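Local coordinates for protein ditrans,polycis-undecaprenyl-diphosphate synthase ((2E,6E)-farnesyl-diphosphate specific) (Acinetobacter baumannii, PDB 6ACS) that probably condenses isopentenyl diphosphate units stepwise onto farnesyl diphosphate to make undecaprenyl diphosphate, the precursor of the glycosyl carrier lipid used in bacterial cell wall synthesis, at residues V181-R186 / H223-F228. Numbering follows the deposited sequence.
Sequences VDLLIR and HALNVF. With IPA (isopropyl alcohol), chain G.
Leu-183 reaches from strand 183-186 to helix 218-235 and meets two of its side chains. Its CB lies 3.9 Å from CD1 of Phe-228, approaching the ring obliquely. CG stands anti to the backbone N (chi1 171°), which carries the two methyls out toward the helix. CD1 stays beside the same ring, 4.1 Å from Phe-228 CD1. CD2, the other methyl, meets Leu-225 CD2 at 3.9 Å and also lies near Phe-228 CB. The two leucines cross at about a right angle. The Phe-228 and Leu-183 side chains run past each other in opposite directions. Phe-228 CE1 lies 3.3 Å from the backbone O of Asp-182, which also approaches the ring obliquely. Phe-228 CZ touches Asp-182 CB at 4.0 Å. The Asp-182 carboxylate is held elsewhere, by Gln-241 and the backbone N of Gln-11. The strand belongs to the six-stranded parallel sheet of the cis-prenyltransferase fold, and the helix packs on the face from which Leu-183 and Ile-185 project. The Phe-228 side chain is about 4 Å from that of Glu-205, a predicted magnesium ligand. Further along, Ile-185 CD1 touches Ala-224 CB at 4.1 Å. His-223 NE2 hydrogen-bonds to O2 of an isopropyl alcohol, probably from the crystallisation liquor.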
loop_
_atom_site.group_PDB
_atom_site.type_symbol
_atom_site.label_atom_id
_atom_site.label_comp_id
_atom_site.label_asym_id
_atom_site.label_seq_id
_atom_site.Cartn_x
_atom_site.Cartn_y
_atom_site.Cartn_z
ATOM N N VAL B 181 -4.957 3.904 -8.486
ATOM C CA VAL B 181 -4.660 2.618 -9.121
ATOM C C VAL B 181 -5.729 1.607 -8.728
ATOM O O VAL B 181 -5.993 1.383 -7.539
ATOM C CB VAL B 181 -3.257 2.118 -8.732
ATOM C CG1 VAL B 181 -3.010 0.689 -9.301
ATOM C CG2 VAL B 181 -2.181 3.087 -9.235
ATOM N N ASP B 182 -6.368 1.008 -9.736
ATOM C CA ASP B 182 -7.401 -0.005 -9.538
ATOM C C ASP B 182 -6.849 -1.409 -9.581
ATOM O O ASP B 182 -7.401 -2.320 -8.929
ATOM C CB ASP B 182 -8.457 0.079 -10.642
ATOM C CG ASP B 182 -9.202 1.354 -10.633
ATOM O OD1 ASP B 182 -9.651 1.785 -9.549
ATOM O OD2 ASP B 182 -9.349 1.924 -11.719
ATOM N N LEU B 183 -5.833 -1.613 -10.414
ATOM C CA LEU B 183 -5.270 -2.945 -10.583
ATOM C C LEU B 183 -3.760 -2.830 -10.620
ATOM O O LEU B 183 -3.225 -2.088 -11.446
ATOM C CB LEU B 183 -5.764 -3.574 -11.887
ATOM C CG LEU B 183 -5.081 -4.886 -12.291
ATOM C CD1 LEU B 183 -5.356 -6.012 -11.271
ATOM C CD2 LEU B 183 -5.589 -5.303 -13.680
ATOM N N LEU B 184 -3.073 -3.585 -9.764
ATOM C CA LEU B 184 -1.616 -3.620 -9.785
ATOM C C LEU B 184 -1.201 -5.054 -10.073
ATOM O O LEU B 184 -1.556 -5.959 -9.319
ATOM C CB LEU B 184 -1.030 -3.118 -8.462
ATOM C CG LEU B 184 0.500 -3.011 -8.362
ATOM C CD1 LEU B 184 0.848 -1.969 -7.289
ATOM C CD2 LEU B 184 1.140 -4.346 -8.046
ATOM N N ILE B 185 -0.412 -5.246 -11.128
ATOM C CA ILE B 185 0.086 -6.554 -11.548
ATOM C C ILE B 185 1.548 -6.646 -11.162
ATOM O O ILE B 185 2.326 -5.740 -11.474
ATOM C CB ILE B 185 -0.054 -6.721 -13.070
ATOM C CG1 ILE B 185 -1.513 -6.745 -13.466
ATOM C CG2 ILE B 185 0.705 -7.962 -13.588
ATOM C CD1 ILE B 185 -1.716 -6.496 -14.953
ATOM N N ARG B 186 1.940 -7.755 -10.551
ATOM C CA ARG B 186 3.358 -8.015 -10.356
ATOM C C ARG B 186 3.718 -9.360 -10.960
ATOM O O ARG B 186 3.183 -10.394 -10.543
ATOM C CB ARG B 186 3.754 -7.997 -8.895
ATOM C CG ARG B 186 5.207 -8.349 -8.835
ATOM C CD ARG B 186 5.803 -8.180 -7.537
ATOM N NE ARG B 186 7.216 -8.541 -7.629
ATOM C CZ ARG B 186 8.126 -8.101 -6.781
ATOM N NH1 ARG B 186 7.754 -7.301 -5.802
ATOM N NH2 ARG B 186 9.393 -8.477 -6.901
ATOM N N HIS B 223 -6.198 -12.006 -19.478
ATOM C CA HIS B 223 -6.643 -12.839 -18.367
ATOM C C HIS B 223 -6.656 -12.048 -17.061
ATOM O O HIS B 223 -7.589 -12.175 -16.261
ATOM C CB HIS B 223 -5.746 -14.075 -18.256
ATOM C CG HIS B 223 -5.979 -14.892 -17.019
ATOM N ND1 HIS B 223 -7.111 -15.653 -16.825
ATOM C CD2 HIS B 223 -5.223 -15.054 -15.906
ATOM C CE1 HIS B 223 -7.042 -16.255 -15.652
ATOM N NE2 HIS B 223 -5.907 -15.904 -15.070
ATOM N N ALA B 224 -5.615 -11.247 -16.815
ATOM C CA ALA B 224 -5.567 -10.474 -15.574
ATOM C C ALA B 224 -6.730 -9.488 -15.502
ATOM O O ALA B 224 -7.334 -9.308 -14.437
ATOM C CB ALA B 224 -4.236 -9.725 -15.459
ATOM N N LEU B 225 -7.046 -8.834 -16.623
ATOM C CA LEU B 225 -8.194 -7.925 -16.653
ATOM C C LEU B 225 -9.495 -8.678 -16.401
ATOM O O LEU B 225 -10.400 -8.169 -15.724
ATOM C CB LEU B 225 -8.244 -7.175 -17.984
ATOM C CG LEU B 225 -7.089 -6.213 -18.254
ATOM C CD1 LEU B 225 -7.204 -5.584 -19.643
ATOM C CD2 LEU B 225 -7.124 -5.122 -17.231
ATOM N N ASN B 226 -9.608 -9.901 -16.929
ATOM C CA ASN B 226 -10.810 -10.698 -16.684
ATOM C C ASN B 226 -10.926 -11.082 -15.203
ATOM O O ASN B 226 -12.020 -11.038 -14.608
ATOM C CB ASN B 226 -10.774 -11.944 -17.569
ATOM C CG ASN B 226 -12.117 -12.616 -17.672
ATOM O OD1 ASN B 226 -13.056 -12.051 -18.228
ATOM N ND2 ASN B 226 -12.226 -13.818 -17.128
ATOM N N VAL B 227 -9.802 -11.443 -14.592
ATOM C CA VAL B 227 -9.789 -11.740 -13.158
ATOM C C VAL B 227 -10.210 -10.507 -12.366
ATOM O O VAL B 227 -11.016 -10.593 -11.431
ATOM C CB VAL B 227 -8.401 -12.250 -12.730
ATOM C CG1 VAL B 227 -8.306 -12.360 -11.197
ATOM C CG2 VAL B 227 -8.127 -13.619 -13.367
ATOM N N PHE B 228 -9.659 -9.347 -12.727
ATOM C CA PHE B 228 -10.032 -8.091 -12.085
ATOM C C PHE B 228 -11.534 -7.857 -12.152
ATOM O O PHE B 228 -12.164 -7.466 -11.160
ATOM C CB PHE B 228 -9.303 -6.927 -12.755
ATOM C CG PHE B 228 -9.806 -5.580 -12.320
ATOM C CD1 PHE B 228 -9.346 -5.008 -11.145
ATOM C CD2 PHE B 228 -10.758 -4.894 -13.075
ATOM C CE1 PHE B 228 -9.810 -3.761 -10.735
ATOM C CE2 PHE B 228 -11.238 -3.657 -12.667
ATOM C CZ PHE B 228 -10.754 -3.084 -11.484
HETATM C C1 IPA G . -6.295 -15.747 -11.033
HETATM C C2 IPA G . -4.811 -16.086 -10.993
HETATM C C3 IPA G . -4.102 -15.172 -9.999
HETATM O O2 IPA G . -4.267 -15.922 -12.284
#